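Local coordinates for protein cytochrome C (Marichromatium purpuratum 984, PDB 5LO9) that probably oxidises thiosulfate to tetrathionate, and may run the reverse reaction, passing electrons along four covalently bound c-type hemes, at residues Arg266-Thr271 with Thr286-His291; His270-Pro275 with Gly417-Pro422. All coordinates share one frame; numbering follows the deposited sequence.

Interaction 1: Arg266-Thr271 with Thr286-His291. With HEC (heme c), chain E.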
loop_
_atom_site.group_PDB
_atom_site.type_symbol
_atom_site.label_atom_id
_atom_site.label_comp_id
_atom_site.label_asym_id
_atom_site.label_seq_id
_atom_site.Cartn_x
_atom_site.Cartn_y
_atom_site.Cartn_z
ATOM N N ARG A 266 8.084 15.728 -5.435
ATOM C CA ARG A 266 7.865 16.975 -6.157
ATOM C C ARG A 266 6.403 17.152 -6.573
ATOM O O ARG A 266 5.902 18.283 -6.574
ATOM C CB ARG A 266 8.854 17.037 -7.337
ATOM C CG ARG A 266 8.336 17.210 -8.732
ATOM C CD ARG A 266 9.343 17.996 -9.615
ATOM N NE ARG A 266 8.630 19.136 -10.205
ATOM C CZ ARG A 266 9.027 20.405 -10.165
ATOM N NH1 ARG A 266 10.173 20.710 -9.562
ATOM N NH2 ARG A 266 8.264 21.370 -10.727
ATOM N N LEU A 267 5.673 16.072 -6.835
ATOM C CA LEU A 267 4.253 16.222 -7.087
ATOM C C LEU A 267 3.521 16.670 -5.833
ATOM O O LEU A 267 2.518 17.380 -5.914
ATOM C CB LEU A 267 3.677 14.913 -7.559
ATOM C CG LEU A 267 4.151 14.316 -8.874
ATOM C CD1 LEU A 267 3.337 13.043 -9.167
ATOM C CD2 LEU A 267 3.977 15.313 -9.967
ATOM N N PHE A 268 3.985 16.214 -4.673
ATOM C CA PHE A 268 3.385 16.623 -3.412
ATOM C C PHE A 268 3.536 18.127 -3.190
ATOM O O PHE A 268 2.609 18.800 -2.715
ATOM C CB PHE A 268 4.049 15.842 -2.277
ATOM C CG PHE A 268 3.223 15.734 -1.029
ATOM C CD1 PHE A 268 2.349 14.679 -0.861
ATOM C CD2 PHE A 268 3.348 16.672 -0.018
ATOM C CE1 PHE A 268 1.592 14.545 0.302
ATOM C CE2 PHE A 268 2.607 16.548 1.144
ATOM C CZ PHE A 268 1.713 15.472 1.301
ATOM N N ARG A 269 4.715 18.659 -3.516
ATOM C CA ARG A 269 5.080 20.047 -3.284
ATOM C C ARG A 269 4.648 20.976 -4.427
ATOM O O ARG A 269 4.373 22.164 -4.199
ATOM C CB ARG A 269 6.602 20.111 -3.081
ATOM C CG ARG A 269 7.208 21.474 -2.843
ATOM C CD ARG A 269 6.816 22.048 -1.503
ATOM N NE ARG A 269 5.598 22.848 -1.569
ATOM C CZ ARG A 269 5.108 23.581 -0.575
ATOM N NH1 ARG A 269 5.717 23.646 0.607
ATOM N NH2 ARG A 269 3.983 24.245 -0.773
ATOM N N HIS A 270 4.591 20.481 -5.656
ATOM C CA HIS A 270 4.297 21.330 -6.803
ATOM C C HIS A 270 3.109 20.785 -7.571
ATOM O O HIS A 270 3.089 20.800 -8.794
ATOM C CB HIS A 270 5.520 21.469 -7.697
ATOM C CG HIS A 270 6.729 22.006 -6.977
ATOM N ND1 HIS A 270 6.951 23.355 -6.793
ATOM C CD2 HIS A 270 7.763 21.372 -6.374
ATOM C CE1 HIS A 270 8.083 23.528 -6.136
ATOM N NE2 HIS A 270 8.593 22.343 -5.861
ATOM N N THR A 271 2.083 20.345 -6.832
ATOM C CA THR A 271 0.986 19.594 -7.420
ATOM C C THR A 271 0.343 20.354 -8.569
ATOM O O THR A 271 -0.060 19.757 -9.584
ATOM C CB THR A 271 -0.069 19.292 -6.361
ATOM O OG1 THR A 271 0.548 19.050 -5.084
ATOM C CG2 THR A 271 -0.834 18.053 -6.770
ATOM N N THR A 286 -1.587 22.879 -3.274
ATOM C CA THR A 286 -0.685 21.743 -3.334
ATOM C C THR A 286 -0.909 20.906 -2.086
ATOM O O THR A 286 -1.373 21.403 -1.057
ATOM C CB THR A 286 0.798 22.122 -3.401
ATOM O OG1 THR A 286 1.193 22.714 -2.152
ATOM C CG2 THR A 286 1.124 23.075 -4.560
ATOM N N CYS A 287 -0.528 19.629 -2.180
ATOM C CA CYS A 287 -0.638 18.728 -1.039
ATOM C C CYS A 287 0.116 19.309 0.143
ATOM O O CYS A 287 -0.332 19.225 1.291
ATOM C CB CYS A 287 -0.053 17.346 -1.377
ATOM S SG CYS A 287 -0.493 16.519 -2.965
ATOM N N ALA A 288 1.282 19.886 -0.134
ATOM C CA ALA A 288 2.188 20.343 0.902
ATOM C C ALA A 288 1.602 21.484 1.725
ATOM O O ALA A 288 2.047 21.705 2.859
ATOM C CB ALA A 288 3.496 20.794 0.245
ATOM N N GLY A 289 0.623 22.204 1.174
ATOM C CA GLY A 289 0.077 23.365 1.846
ATOM C C GLY A 289 -0.790 23.021 3.044
ATOM O O GLY A 289 -1.001 23.862 3.921
ATOM N N CYS A 290 -1.388 21.840 3.049
ATOM C CA CYS A 290 -2.146 21.391 4.199
ATOM C C CYS A 290 -1.431 20.299 4.985
ATOM O O CYS A 290 -1.939 19.883 6.028
ATOM C CB CYS A 290 -3.515 20.880 3.763
ATOM S SG CYS A 290 -4.512 22.076 2.842
ATOM N N HIS A 291 -0.300 19.790 4.486
ATOM C CA HIS A 291 0.440 18.671 5.087
ATOM C C HIS A 291 1.885 19.156 5.194
ATOM O O HIS A 291 2.738 18.891 4.335
ATOM C CB HIS A 291 0.333 17.372 4.268
ATOM C CG HIS A 291 -1.067 16.866 4.083
ATOM N ND1 HIS A 291 -1.728 16.150 5.057
ATOM C CD2 HIS A 291 -1.913 16.926 3.021
ATOM C CE1 HIS A 291 -2.926 15.801 4.608
ATOM N NE2 HIS A 291 -3.064 16.256 3.375
HETATM FE FE HEC E . -4.889 15.724 2.271
HETATM C CHA HEC E . -6.013 13.674 4.893
HETATM C CHB HEC E . -3.021 13.072 0.955
HETATM C CHC HEC E . -3.979 17.710 -0.503
HETATM C CHD HEC E . -6.379 18.435 3.770
HETATM N NA HEC E . -4.579 13.747 2.841
HETATM C C1A HEC E . -5.117 13.131 3.887
HETATM C C2A HEC E . -4.712 11.713 4.008
HETATM C C3A HEC E . -3.831 11.530 2.867
HETATM C C4A HEC E . -3.810 12.853 2.195
HETATM C CMA HEC E . -3.104 10.287 2.501
HETATM C CAA HEC E . -5.094 10.735 5.090
HETATM C CBA HEC E . -4.374 11.119 6.379
HETATM C CGA HEC E . -4.596 10.087 7.471
HETATM O O1A HEC E . -3.797 10.102 8.434
HETATM O O2A HEC E . -5.568 9.274 7.397
HETATM N NB HEC E . -3.733 15.468 0.551
HETATM C C1B HEC E . -3.073 14.338 0.216
HETATM C C2B HEC E . -2.360 14.448 -1.060
HETATM C C3B HEC E . -2.650 15.809 -1.490
HETATM C C4B HEC E . -3.517 16.341 -0.422
HETATM C CMB HEC E . -1.511 13.426 -1.728
HETATM C CAB HEC E . -2.187 16.473 -2.746
HETATM C CBB HEC E . -2.811 15.721 -3.921
HETATM N NC HEC E . -5.148 17.721 1.718
HETATM C C1C HEC E . -4.705 18.332 0.608
HETATM C C2C HEC E . -4.994 19.784 0.587
HETATM C C3C HEC E . -5.716 19.990 1.854
HETATM C C4C HEC E . -5.734 18.644 2.471
HETATM C CMC HEC E . -4.633 20.759 -0.505
HETATM C CAC HEC E . -6.266 21.260 2.477
HETATM C CBC HEC E . -7.122 22.023 1.517
HETATM N ND HEC E . -6.007 15.981 4.011
HETATM C C1D HEC E . -6.511 17.134 4.422
HETATM C C2D HEC E . -7.244 17.016 5.696
HETATM C C3D HEC E . -7.162 15.591 6.063
HETATM C C4D HEC E . -6.368 15.067 4.918
HETATM C CMD HEC E . -7.925 18.147 6.386
HETATM C CAD HEC E . -7.713 14.854 7.270
HETATM C CBD HEC E . -9.238 14.967 7.481
HETATM C CGD HEC E . -10.173 14.394 6.395
HETATM O O1D HEC E . -10.069 14.705 5.169
HETATM O O2D HEC E . -11.096 13.622 6.773
#
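The CXXCH heme-attachment motif of a cytochrome c domain, Cys287 to His291, packs here against the C-terminal turn of helix 256-269. Both cysteine sulfurs are bonded to the heme c, and His291 NE2 holds its iron at 2.2 Å, with ND1 hydrogen-bonded to Ser301 O. Phe268 carries the contact: CG is anti to the backbone N (chi1 -157°), which brings the ring to Cys287, whose CB sits over the ring centre, 3.4 Å from the centroid, in a CH-pi contact. The thioether sulfur lies over the same face, and His291 CB lies at the ring's edge, near its plane, against Phe268 CZ. With an alanine in place of Phe268, Cys287 CB would probably lose the ring face it rests on and His291 CB its contact with CZ. Two bonds fix the motif's first turn: Ala288 N donates to Phe268 O at 3.1 Å, tilted out of the carbonyl plane, and Cys287 N to Thr271 OG1 at 3.2 Å, nearly straight at 166°. Thr271 OG1 donates in turn to Leu267 O at 2.7 Å, in the carbonyl plane. The Arg269 guanidinium, hydrogen-bonded through NH2 to a propionate of another heme c, lies flat against Ala288, whose CB is 3.3 Å from Arg269 CZ.

Interaction 2: His270-Pro275 with Gly417-Pro422; sequences HTNTDP and GEVVFP. With HEC (heme c), chain F.
Glu418 reaches from its strand to the loop that follows helix 256-269, and its carboxylate takes His270 and Thr273. His270 ND1 donates to Glu418 OE1 at 2.8 Å with an angle of 170°; the oxygen lies in the ring plane, at the ring edge, but the ring meets it from above the carboxylate plane, the two planes being 73° apart. The bend in the glutamate chain (chi2 -56°) turns the carboxylate toward His270 and Thr273. Thr273 OG1 comes up to the other oxygen, Glu418 OE2, at 3.2 Å, a weak contact. Beside it, Asn272 ND2 donates to Gly417 O at 3.2 Å, close to the line of the C=O bond and nearly in its own amide plane, while the methyl Val419 CG2 lies 3.8 Å from Asn272 OD1. Gly417 lies in the turn before strand 418-421, which pairs with 413-415 in a two-stranded antiparallel hairpin of a cytochrome c domain; at its backbone angles a CB would jam against the carbonyl O of the residue before. A water joins the two sides, accepting from Val419 N at 2.9 Å and lying 2.8 Å from Glu418 OE1 and 2.9 Å from Asn272 OD1. Behind the loop residues, His270 O accepts from the backbone N of both Thr273 and Asp274, which folds the loop into a tight turn. Further along the hairpin, a classic beta bulge sets Val420 and Phe421 against Leu413, and Phe421 and Pro422 pack on a heme c, where Pro422 O accepts a hydrogen bond from His406 ND1, the axial histidine.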
loop_
_atom_site.group_PDB
_atom_site.type_symbol
_atom_site.label_atom_id
_atom_site.label_comp_id
_atom_site.label_asym_id
_atom_site.label_seq_id
_atom_site.Cartn_x
_atom_site.Cartn_y
_atom_site.Cartn_z
ATOM N N HIS A 270 4.591 20.481 -5.656
ATOM C CA HIS A 270 4.297 21.330 -6.803
ATOM C C HIS A 270 3.109 20.785 -7.571
ATOM O O HIS A 270 3.089 20.800 -8.794
ATOM C CB HIS A 270 5.520 21.469 -7.697
ATOM C CG HIS A 270 6.729 22.006 -6.977
ATOM N ND1 HIS A 270 6.951 23.355 -6.793
ATOM C CD2 HIS A 270 7.763 21.372 -6.374
ATOM C CE1 HIS A 270 8.083 23.528 -6.136
ATOM N NE2 HIS A 270 8.593 22.343 -5.861
ATOM N N THR A 271 2.083 20.345 -6.832
ATOM C CA THR A 271 0.986 19.594 -7.420
ATOM C C THR A 271 0.343 20.354 -8.569
ATOM O O THR A 271 -0.060 19.757 -9.584
ATOM C CB THR A 271 -0.069 19.292 -6.361
ATOM O OG1 THR A 271 0.548 19.050 -5.084
ATOM C CG2 THR A 271 -0.834 18.053 -6.770
ATOM N N ASN A 272 0.266 21.674 -8.445
ATOM C CA ASN A 272 -0.531 22.469 -9.364
ATOM C C ASN A 272 0.239 22.897 -10.607
ATOM O O ASN A 272 -0.384 23.346 -11.573
ATOM C CB ASN A 272 -1.044 23.714 -8.647
ATOM C CG ASN A 272 0.065 24.654 -8.301
ATOM O OD1 ASN A 272 1.004 24.297 -7.604
ATOM N ND2 ASN A 272 0.022 25.833 -8.879
ATOM N N THR A 273 1.561 22.758 -10.603
ATOM C CA THR A 273 2.399 23.225 -11.695
ATOM C C THR A 273 3.142 22.131 -12.445
ATOM O O THR A 273 3.576 22.372 -13.581
ATOM C CB THR A 273 3.442 24.213 -11.177
ATOM O OG1 THR A 273 4.355 23.511 -10.329
ATOM C CG2 THR A 273 2.767 25.280 -10.407
ATOM N N ASP A 274 3.355 20.977 -11.840
ATOM C CA ASP A 274 4.062 19.911 -12.525
ATOM C C ASP A 274 3.233 19.385 -13.704
ATOM O O ASP A 274 2.022 19.127 -13.555
ATOM C CB ASP A 274 4.380 18.782 -11.555
ATOM C CG ASP A 274 5.288 17.741 -12.167
ATOM O OD1 ASP A 274 6.522 17.843 -11.969
ATOM O OD2 ASP A 274 4.762 16.830 -12.850
ATOM N N PRO A 275 3.856 19.174 -14.875
ATOM C CA PRO A 275 3.079 18.767 -16.067
ATOM C C PRO A 275 2.305 17.475 -15.901
ATOM O O PRO A 275 1.265 17.314 -16.546
ATOM C CB PRO A 275 4.152 18.626 -17.153
ATOM C CG PRO A 275 5.271 19.480 -16.675
ATOM C CD PRO A 275 5.275 19.345 -15.193
ATOM N N GLY A 417 3.582 31.225 -10.959
ATOM C CA GLY A 417 2.720 30.062 -10.968
ATOM C C GLY A 417 2.763 29.179 -9.737
ATOM O O GLY A 417 1.849 28.364 -9.557
ATOM N N GLU A 418 3.797 29.289 -8.898
ATOM C CA GLU A 418 3.900 28.515 -7.663
ATOM C C GLU A 418 3.039 29.103 -6.556
ATOM O O GLU A 418 2.907 30.324 -6.432
ATOM C CB GLU A 418 5.345 28.474 -7.171
ATOM C CG GLU A 418 6.346 27.827 -8.146
ATOM C CD GLU A 418 5.994 26.392 -8.591
ATOM O OE1 GLU A 418 5.537 25.539 -7.769
ATOM O OE2 GLU A 418 6.158 26.154 -9.815
ATOM N N VAL A 419 2.468 28.226 -5.737
ATOM C CA VAL A 419 1.652 28.660 -4.609
ATOM C C VAL A 419 2.585 29.023 -3.468
ATOM O O VAL A 419 3.196 28.144 -2.862
ATOM C CB VAL A 419 0.664 27.582 -4.144
ATOM C CG1 VAL A 419 -0.256 28.183 -3.096
ATOM C CG2 VAL A 419 -0.166 27.026 -5.284
ATOM N N VAL A 420 2.620 30.295 -3.106
ATOM C CA VAL A 420 3.343 30.676 -1.905
ATOM C C VAL A 420 2.416 30.650 -0.706
ATOM O O VAL A 420 2.698 29.960 0.269
ATOM C CB VAL A 420 3.970 32.061 -2.060
ATOM C CG1 VAL A 420 4.643 32.446 -0.797
ATOM C CG2 VAL A 420 4.952 32.068 -3.179
ATOM N N PHE A 421 1.309 31.379 -0.779
ATOM C CA PHE A 421 0.322 31.424 0.299
ATOM C C PHE A 421 -1.002 30.960 -0.273
ATOM O O PHE A 421 -1.548 31.617 -1.178
ATOM C CB PHE A 421 0.193 32.828 0.884
ATOM C CG PHE A 421 1.492 33.392 1.310
ATOM C CD1 PHE A 421 2.280 32.692 2.212
ATOM C CD2 PHE A 421 1.952 34.599 0.799
ATOM C CE1 PHE A 421 3.497 33.181 2.609
ATOM C CE2 PHE A 421 3.206 35.105 1.170
ATOM C CZ PHE A 421 3.974 34.396 2.086
ATOM N N PRO A 422 -1.520 29.818 0.158
ATOM C CA PRO A 422 -2.685 29.257 -0.476
ATOM C C PRO A 422 -3.897 30.147 -0.298
ATOM O O PRO A 422 -4.142 30.662 0.799
ATOM C CB PRO A 422 -2.879 27.925 0.265
ATOM C CG PRO A 422 -1.574 27.617 0.832
ATOM C CD PRO A 422 -0.954 28.906 1.157
HETATM FE FE HEC F . -1.536 30.023 6.764
HETATM C CHA HEC F . -1.366 27.131 4.816
HETATM C CHB HEC F . -4.837 29.302 7.658
HETATM C CHC HEC F . -1.483 32.673 8.993
HETATM C CHD HEC F . 1.535 31.121 5.410
HETATM N NA HEC F . -2.876 28.493 6.307
HETATM C C1A HEC F . -2.634 27.444 5.505
HETATM C C2A HEC F . -3.824 26.560 5.375
HETATM C C3A HEC F . -4.828 27.185 6.217
HETATM C C4A HEC F . -4.133 28.391 6.742
HETATM C CMA HEC F . -6.218 26.681 6.459
HETATM C CAA HEC F . -4.014 25.289 4.613
HETATM C CBA HEC F . -5.205 25.482 3.668
HETATM C CGA HEC F . -4.841 25.458 2.209
HETATM O O1A HEC F . -3.657 25.262 1.895
HETATM O O2A HEC F . -5.766 25.651 1.391
HETATM N NB HEC F . -2.915 30.828 8.087
HETATM C C1B HEC F . -4.160 30.423 8.303
HETATM C C2B HEC F . -4.860 31.232 9.326
HETATM C C3B HEC F . -3.866 32.221 9.728
HETATM C C4B HEC F . -2.690 31.856 8.904
HETATM C CMB HEC F . -6.257 31.076 9.804
HETATM C CAB HEC F . -3.981 33.317 10.755
HETATM C CBB HEC F . -4.276 32.651 12.077
HETATM N NC HEC F . -0.227 31.613 7.130
HETATM C C1C HEC F . -0.378 32.556 8.049
HETATM C C2C HEC F . 0.683 33.575 8.035
HETATM C C3C HEC F . 1.577 33.133 6.983
HETATM C C4C HEC F . 0.899 31.911 6.476
HETATM C CMC HEC F . 0.776 34.783 8.908
HETATM C CAC HEC F . 2.839 33.745 6.432
HETATM C CBC HEC F . 3.922 34.081 7.401
HETATM N ND HEC F . -0.167 29.253 5.391
HETATM C C1D HEC F . 0.984 29.815 4.997
HETATM C C2D HEC F . 1.713 28.949 4.031
HETATM C C3D HEC F . 0.866 27.779 3.877
HETATM C C4D HEC F . -0.268 28.068 4.764
HETATM C CMD HEC F . 3.017 29.180 3.360
HETATM C CAD HEC F . 1.132 26.606 2.999
HETATM C CBD HEC F . 2.185 25.765 3.715
HETATM C CGD HEC F . 3.219 25.190 2.754
HETATM O O1D HEC F . 3.208 25.444 1.536
HETATM O O2D HEC F . 4.106 24.471 3.222
HETATM O O HOH W 1 3.255 25.427 -6.189
#

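How the interactions relate
Both interactions start from the same stretch of chain, sharing His270 and Thr271 where helix 256-269 gives way to a loop, and their centres lie 8 Å apart. Interaction 1 closes a short loop onto the heme-attachment motif 15 residues on; interaction 2 spans 142 residues to the hairpin 413-421. The Arg266 NE to Asp274 OD1 salt bridge ties helix to loop, and Thr286 CG2 packs on Asn272 and Val419. Segment 286-291 carries the heme attached at Cys287 and Cys290 and, with Arg269, also borders the heme held by His406, which 417-422 lines. The helix end lies between two neighbouring hemes and touches the surroundings of both, and these hemes probably pass electrons.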